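Local coordinates for BH2851 (Bacillus halodurans, PDB 2GFG), which is a putative adenylate cyclase of unproven function whose CYTH domain probably binds triphosphate-bearing compounds inside a closed antiparallel barrel, at residues T12-E17 / Y149-E154; R21-L26 / L136-S141; G31-Q36 / S125-S130. All coordinates share one frame; numbering follows the deposited sequence.

Contact 1 of 3, residues T12-E17 / Y149-E154. With EDO (1,2-ethanediol), chain H.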
# COMPACT_ATOMS: atom_id res chain seq x y z
N THR A 12 10.15 -4.82 5.00
CA THR A 12 10.22 -6.05 5.80
C THR A 12 9.27 -5.96 6.99
O THR A 12 9.08 -4.89 7.57
CB THR A 12 11.67 -6.36 6.32
OG1 THR A 12 11.67 -7.65 6.97
CG2 THR A 12 12.15 -5.29 7.32
N LEU A 13 8.68 -7.10 7.34
CA LEU A 13 7.88 -7.22 8.56
C LEU A 13 8.79 -7.22 9.76
O LEU A 13 9.95 -7.66 9.68
CB LEU A 13 7.07 -8.53 8.55
CG LEU A 13 5.98 -8.65 7.48
CD1 LEU A 13 5.56 -10.09 7.30
CD2 LEU A 13 4.79 -7.78 7.82
N VAL A 14 8.27 -6.73 10.88
CA VAL A 14 9.01 -6.73 12.15
C VAL A 14 8.09 -7.13 13.30
O VAL A 14 6.87 -7.16 13.15
CB VAL A 14 9.68 -5.34 12.45
CG1 VAL A 14 10.82 -5.06 11.46
CG2 VAL A 14 8.65 -4.21 12.42
N SER A 15 8.70 -7.46 14.43
CA SER A 15 7.96 -7.83 15.62
C SER A 15 7.34 -6.62 16.26
O SER A 15 7.70 -5.49 15.93
CB SER A 15 8.89 -8.51 16.63
OG SER A 15 9.90 -7.61 17.06
N LYS A 16 6.43 -6.86 17.20
CA LYS A 16 5.81 -5.79 17.98
C LYS A 16 6.87 -5.02 18.77
O LYS A 16 6.89 -3.78 18.76
CB LYS A 16 4.76 -6.35 18.94
CG LYS A 16 4.00 -5.30 19.75
CD LYS A 16 3.06 -5.94 20.76
CE LYS A 16 2.30 -4.89 21.55
NZ LYS A 16 1.45 -4.04 20.67
N GLU A 17 7.77 -5.76 19.43
CA GLU A 17 8.82 -5.16 20.27
C GLU A 17 9.86 -4.39 19.44
O GLU A 17 10.31 -3.32 19.84
CB GLU A 17 9.51 -6.23 21.16
CG GLU A 17 10.38 -7.24 20.41
N TYR A 149 3.27 -5.61 11.90
CA TYR A 149 4.09 -4.40 11.90
C TYR A 149 5.08 -4.48 10.77
O TYR A 149 5.59 -5.56 10.46
CB TYR A 149 4.81 -4.26 13.24
CG TYR A 149 3.89 -4.29 14.43
CD1 TYR A 149 3.51 -5.50 15.01
CD2 TYR A 149 3.37 -3.11 14.95
CE1 TYR A 149 2.63 -5.53 16.11
CE2 TYR A 149 2.50 -3.12 16.05
CZ TYR A 149 2.12 -4.34 16.61
OH TYR A 149 1.26 -4.35 17.67
N GLU A 150 5.36 -3.34 10.15
CA GLU A 150 6.19 -3.31 8.95
C GLU A 150 6.93 -1.98 8.81
O GLU A 150 6.36 -0.91 9.03
CB GLU A 150 5.32 -3.54 7.71
CG GLU A 150 6.10 -3.95 6.46
CD GLU A 150 5.23 -3.98 5.20
OE1 GLU A 150 4.02 -3.68 5.29
OE2 GLU A 150 5.77 -4.28 4.12
N ILE A 151 8.21 -2.06 8.43
CA ILE A 151 8.99 -0.89 8.05
C ILE A 151 9.21 -0.95 6.54
O ILE A 151 9.33 -2.05 5.98
CB ILE A 151 10.37 -0.84 8.81
CG1 ILE A 151 11.02 0.53 8.65
CG2 ILE A 151 11.34 -1.98 8.32
CD1 ILE A 151 12.28 0.71 9.50
N GLU A 152 9.14 0.21 5.87
CA GLU A 152 9.35 0.28 4.39
C GLU A 152 10.15 1.51 4.03
O GLU A 152 9.93 2.56 4.59
CB GLU A 152 8.01 0.35 3.63
CG GLU A 152 6.90 -0.59 4.14
CD GLU A 152 5.50 -0.05 3.87
OE1 GLU A 152 5.30 1.19 3.96
OE2 GLU A 152 4.59 -0.86 3.63
N PHE A 153 11.02 1.39 3.02
CA PHE A 153 11.76 2.55 2.50
C PHE A 153 11.32 2.87 1.08
O PHE A 153 11.35 2.01 0.21
CB PHE A 153 13.26 2.31 2.52
CG PHE A 153 14.06 3.46 2.03
CD1 PHE A 153 14.13 4.63 2.77
CD2 PHE A 153 14.69 3.42 0.79
CE1 PHE A 153 14.84 5.73 2.30
CE2 PHE A 153 15.41 4.52 0.31
CZ PHE A 153 15.49 5.66 1.07
N GLU A 154 10.90 4.13 0.86
CA GLU A 154 10.49 4.61 -0.46
C GLU A 154 11.67 5.32 -1.14
O GLU A 154 12.10 6.38 -0.70
CB GLU A 154 9.30 5.58 -0.34
CG GLU A 154 8.00 4.94 0.18
CD GLU A 154 6.86 5.98 0.37
OE1 GLU A 154 7.07 6.96 1.11
OE2 GLU A 154 5.76 5.80 -0.22
C1 EDO H . 3.30 -2.61 1.49
O1 EDO H . 3.67 -3.93 1.89
C2 EDO H . 2.50 -2.65 0.19
O2 EDO H . 1.17 -2.10 0.36
O HOH W 1 4.52 -8.37 12.48

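Contact 2 of 3, residues R21-L26 / L136-S141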
# COMPACT_ATOMS: atom_id res chain seq x y z
N ARG A 21 10.54 -0.40 19.49
CA ARG A 21 11.92 0.09 19.66
C ARG A 21 12.28 1.12 18.58
O ARG A 21 12.95 2.12 18.86
CB ARG A 21 12.92 -1.07 19.64
CG ARG A 21 14.39 -0.64 19.90
CD ARG A 21 15.32 -1.84 20.03
NE ARG A 21 15.24 -2.76 18.88
CZ ARG A 21 15.77 -2.52 17.67
NH1 ARG A 21 16.40 -1.38 17.41
NH2 ARG A 21 15.65 -3.44 16.71
N LEU A 22 11.86 0.84 17.34
CA LEU A 22 12.13 1.74 16.20
C LEU A 22 11.41 3.08 16.35
O LEU A 22 11.93 4.10 15.93
CB LEU A 22 11.73 1.08 14.88
CG LEU A 22 12.68 0.01 14.33
CD1 LEU A 22 12.02 -0.77 13.24
CD2 LEU A 22 13.98 0.66 13.83
N ILE A 23 10.19 3.04 16.89
CA ILE A 23 9.44 4.28 17.20
C ILE A 23 10.23 5.15 18.17
O ILE A 23 10.34 6.36 17.98
CB ILE A 23 8.03 3.97 17.82
CG1 ILE A 23 7.11 3.35 16.78
CG2 ILE A 23 7.38 5.25 18.39
CD1 ILE A 23 5.84 2.73 17.38
N SER A 24 10.79 4.51 19.20
CA SER A 24 11.59 5.21 20.22
C SER A 24 12.91 5.77 19.65
O SER A 24 13.22 6.95 19.84
CB SER A 24 11.90 4.26 21.39
OG SER A 24 12.70 4.91 22.36
N GLN A 25 13.67 4.93 18.94
CA GLN A 25 15.02 5.33 18.45
C GLN A 25 14.97 6.36 17.32
O GLN A 25 15.84 7.24 17.24
CB GLN A 25 15.81 4.10 18.02
CG GLN A 25 16.21 3.23 19.19
CD GLN A 25 17.00 2.02 18.79
OE1 GLN A 25 16.92 1.56 17.65
NE2 GLN A 25 17.75 1.47 19.74
N LEU A 26 13.92 6.31 16.49
CA LEU A 26 13.69 7.34 15.46
C LEU A 26 12.97 8.60 16.03
O LEU A 26 12.71 9.55 15.29
CB LEU A 26 12.88 6.75 14.29
CG LEU A 26 13.53 5.56 13.56
CD1 LEU A 26 12.52 4.86 12.69
CD2 LEU A 26 14.73 6.01 12.73
N LEU A 136 10.90 6.88 4.92
CA LEU A 136 10.83 5.64 5.71
C LEU A 136 9.48 5.58 6.42
O LEU A 136 9.15 6.46 7.19
CB LEU A 136 11.97 5.61 6.73
CG LEU A 136 12.12 4.36 7.60
CD1 LEU A 136 12.46 3.14 6.75
CD2 LEU A 136 13.18 4.59 8.64
N CYS A 137 8.71 4.53 6.14
CA CYS A 137 7.36 4.37 6.73
C CYS A 137 7.33 3.26 7.81
O CYS A 137 7.86 2.18 7.60
CB CYS A 137 6.34 4.04 5.64
SG CYS A 137 6.23 5.28 4.30
N LEU A 138 6.71 3.57 8.97
CA LEU A 138 6.42 2.54 10.00
C LEU A 138 4.93 2.23 9.99
O LEU A 138 4.12 3.07 10.36
CB LEU A 138 6.84 3.02 11.39
CG LEU A 138 8.35 3.01 11.72
CD1 LEU A 138 8.59 3.66 13.05
CD2 LEU A 138 8.92 1.62 11.72
N ASP A 139 4.58 1.00 9.59
CA ASP A 139 3.18 0.60 9.38
C ASP A 139 2.72 -0.46 10.35
O ASP A 139 3.22 -1.59 10.34
CB ASP A 139 3.00 0.04 7.96
CG ASP A 139 3.12 1.09 6.89
OD1 ASP A 139 3.25 2.28 7.22
OD2 ASP A 139 3.06 0.72 5.70
N HIS A 140 1.73 -0.11 11.17
CA HIS A 140 1.03 -1.06 12.01
C HIS A 140 -0.34 -1.28 11.38
O HIS A 140 -1.15 -0.35 11.27
CB HIS A 140 0.90 -0.51 13.45
CG HIS A 140 0.01 -1.32 14.34
ND1 HIS A 140 -0.75 -0.75 15.34
CD2 HIS A 140 -0.28 -2.64 14.35
CE1 HIS A 140 -1.45 -1.69 15.95
NE2 HIS A 140 -1.20 -2.85 15.35
N SER A 141 -0.58 -2.51 10.91
CA SER A 141 -1.81 -2.83 10.16
C SER A 141 -2.66 -3.84 10.90
O SER A 141 -2.14 -4.70 11.59
CB SER A 141 -1.45 -3.38 8.77
OG SER A 141 -0.69 -2.45 8.04

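Contact 3 of 3, residues G31-Q36 / S125-S130. With EDO (1,2-ethanediol), chain G.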
# COMPACT_ATOMS: atom_id res chain seq x y z
N GLY A 31 1.35 11.00 18.05
CA GLY A 31 0.57 11.87 17.16
C GLY A 31 1.04 11.90 15.71
O GLY A 31 0.33 12.40 14.83
N ASP A 32 2.26 11.40 15.46
CA ASP A 32 2.79 11.28 14.08
C ASP A 32 2.12 10.16 13.30
O ASP A 32 2.13 10.17 12.06
CB ASP A 32 4.31 11.07 14.10
CG ASP A 32 5.06 12.27 14.67
OD1 ASP A 32 4.66 13.42 14.37
OD2 ASP A 32 6.07 12.07 15.39
N PHE A 33 1.59 9.17 14.01
CA PHE A 33 0.86 8.07 13.38
C PHE A 33 -0.52 8.51 12.91
O PHE A 33 -1.32 9.04 13.70
CB PHE A 33 0.74 6.88 14.34
CG PHE A 33 1.98 6.04 14.42
CD1 PHE A 33 2.12 4.92 13.61
CD2 PHE A 33 3.02 6.39 15.28
CE1 PHE A 33 3.29 4.13 13.67
CE2 PHE A 33 4.20 5.61 15.34
CZ PHE A 33 4.32 4.48 14.53
N LYS A 34 -0.77 8.33 11.60
CA LYS A 34 -2.07 8.65 11.00
C LYS A 34 -2.75 7.34 10.57
O LYS A 34 -2.10 6.43 10.09
CB LYS A 34 -1.89 9.56 9.78
CG LYS A 34 -0.95 10.77 10.00
CD LYS A 34 -1.40 11.66 11.15
CE LYS A 34 -0.48 12.87 11.33
NZ LYS A 34 -0.79 13.65 12.57
N LEU A 35 -4.07 7.30 10.72
CA LEU A 35 -4.85 6.10 10.41
C LEU A 35 -5.41 6.18 9.00
O LEU A 35 -5.87 7.24 8.56
CB LEU A 35 -5.99 5.94 11.43
CG LEU A 35 -6.96 4.76 11.28
CD1 LEU A 35 -6.23 3.42 11.15
CD2 LEU A 35 -7.92 4.74 12.49
N GLN A 36 -5.31 5.07 8.26
CA GLN A 36 -5.90 4.96 6.92
C GLN A 36 -6.53 3.58 6.72
O GLN A 36 -6.12 2.60 7.35
CB GLN A 36 -4.84 5.22 5.85
CG GLN A 36 -3.73 4.12 5.79
CD GLN A 36 -2.49 4.58 5.05
OE1 GLN A 36 -2.17 5.77 5.01
NE2 GLN A 36 -1.77 3.64 4.46
N SER A 125 -2.06 2.11 10.68
CA SER A 125 -1.60 3.27 11.40
C SER A 125 -0.17 3.53 10.95
O SER A 125 0.70 2.68 11.13
CB SER A 125 -1.65 3.02 12.89
OG SER A 125 -1.27 4.16 13.61
N ARG A 126 0.07 4.70 10.35
CA ARG A 126 1.33 4.97 9.65
C ARG A 126 2.05 6.21 10.16
O ARG A 126 1.45 7.27 10.29
CB ARG A 126 1.07 5.13 8.15
CG ARG A 126 2.33 5.55 7.33
CD ARG A 126 2.07 5.51 5.85
NE ARG A 126 1.85 4.15 5.35
CZ ARG A 126 1.66 3.84 4.07
NH1 ARG A 126 1.64 4.79 3.13
NH2 ARG A 126 1.47 2.57 3.73
N ALA A 127 3.35 6.07 10.39
CA ALA A 127 4.24 7.19 10.63
C ALA A 127 5.25 7.26 9.47
O ALA A 127 5.70 6.23 8.98
CB ALA A 127 4.96 7.01 11.94
N GLU A 128 5.53 8.47 8.99
CA GLU A 128 6.50 8.68 7.89
C GLU A 128 7.54 9.70 8.27
O GLU A 128 7.22 10.70 8.90
CB GLU A 128 5.78 9.16 6.62
CG GLU A 128 4.83 8.16 6.02
CD GLU A 128 4.29 8.60 4.65
OE1 GLU A 128 5.11 8.95 3.77
OE2 GLU A 128 3.07 8.58 4.45
N ILE A 129 8.79 9.43 7.91
CA ILE A 129 9.89 10.39 8.10
C ILE A 129 10.74 10.44 6.85
O ILE A 129 10.76 9.49 6.08
CB ILE A 129 10.80 10.02 9.33
CG1 ILE A 129 11.42 8.61 9.17
CG2 ILE A 129 10.00 10.11 10.62
CD1 ILE A 129 12.48 8.27 10.23
N SER A 130 11.40 11.57 6.62
CA SER A 130 12.39 11.66 5.55
C SER A 130 13.65 10.97 6.02
O SER A 130 14.17 11.28 7.09
CB SER A 130 12.70 13.12 5.20
OG SER A 130 13.40 13.76 6.24
C1 EDO G . -0.89 3.41 16.90
O1 EDO G . -0.43 4.59 16.21
C2 EDO G . -0.09 2.19 16.44
O2 EDO G . 1.33 2.42 16.57
O HOH W 2 3.86 10.61 9.89

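Contact 1 of 3, residues T12-E17 / Y149-E154
Thr12 and Ile151 exchange both of their backbone bonds at the seam where an eight-stranded antiparallel barrel, as in other CYTH proteins, is closed: the first strand of the sheet meets the last. Thr12 N reaches Ile151 O at 3.1 Å, nearly straight at 169°, and Ile151 N returns the bond to Thr12 O. Their CG2 methyls meet beside this pair, 3.6 Å apart. Farther along, Val14 N donates to Tyr149 O (3.0 Å), coming from above the carbonyl plane. There the strands begin to part, and a water bridges them, donating to Val14 O and accepting from Tyr149 N. Other polar groups are satisfied by the neighbourhood: Leu13 N bonds to Thr179 OG1, and Thr12 OG1, besides its link to Leu13 O, is held by Val177 N. Glu150, paired with Leu13, extends its carboxylate to Lys182 and Arg185 through OE1, while OE2 accepts from an ethanediol hydroxyl. At the helix start, Ser15 is the N-cap, and Lys16 CA sits over one face of the Tyr149 ring, 25° off its normal. The Lys16 chain is stretched as far as CE and bends only at its last torsion (chi4 61°), which lets NZ donate a hydrogen bond to Tyr149 OH, 3.0 Å away.

Contact 2 of 3, residues R21-L26 / L136-S141
Leu138 divides its two methyls among two side chains of helix 16-25 and Leu26 just after it, an example of a helix seated on a strand through a few aliphatic branch contacts. CD1 of Leu138 lies 4.0 Å from CG1 of Ile23 and 4.1 Å from CD1 of Leu26, while CD2 turns to Leu22 CD1 at 4.2 Å. Placing CG opposite the carbonyl carbon (chi1 -75°) aims this fork at the helix. Leu26, just past the helix, has a second partner: its CD1 also touches CD2 of Leu136, the two chains meeting at about a right angle. The join is wholly apolar, at ordinary van der Waals distances. The far side of the helix is exposed and polar. Ser24 and Gln25 face solvent, and the weak, bent bond from Arg21 NH1 to Gln25 OE1 lies along the helix surface, away from the strand; Arg21 is also tied to Phe172 O through NH2. Leu136 and Leu138 thus present the barrel's outer face to helix 16-25, with Phe19 and Ile28 adding to the cover on Leu138. The alternate residue Asp139 points the other way, to Lys182 and Arg126, and the strand itself runs between strands 117-131 and 146-155.

Contact 3 of 3, residues G31-Q36 / S125-S130
Ser125 OG comes within 3.5 Å of Phe33 CB at the start of an antiparallel strand pairing on the barrel wall, and shares a hydrogen bond with O1 of an ethanediol. Ser125 is also the non-hydrogen-bonded mate of Leu35. At Arg126 the strands are joined by two backbone bonds, Lys34 N to Arg126 O and Arg126 N to Lys34 O, both 2.8 Å. The Arg126 chain bends at chi3 (-67°), and Gln36 NE2 sits over the face of the Arg126 guanidinium with the two planes 64° apart, a packing contact, since both groups are donors; Arg126 NE is engaged by Asp139. Ala127 follows with its CB centred over the Phe33 ring, 3.6 Å from the centroid and 7° off the normal, a CH-pi contact. Were Phe33 replaced by an alanine, the Ala127 methyl would probably lose its aromatic cover and a gap would open beside Ser125. At Glu128 a water takes over from direct pairing, accepting from Glu128 N and donating to Asp32 O. The chemistry is therefore divided: an aromatic contact on one side, and on the other Arg126, weakly bonded to an unidentified ligand and, as in CYTH relatives, possibly part of an anion-binding tunnel.

How the contacts relate
From the N terminus, strand 4-14 enters first, and contact 1 joins its end to strand 146-155, spanning the longest loop and closing the barrel. Helix 16-25 follows, and contact 2 lays it against strand 134-143, a loop nested inside the first. The chain then turns into strand 34-42, which contact 3 pairs with strand 117-131, nested innermost. Three successive elements from the start of the chain thus meet three successive strands near its end in reverse order, without crossing. Those late strands are neighbours in the sheet, so backbone pairs such as Leu138 N with Ala127 O and Glu150 O with Asp139 N connect one contact to the next.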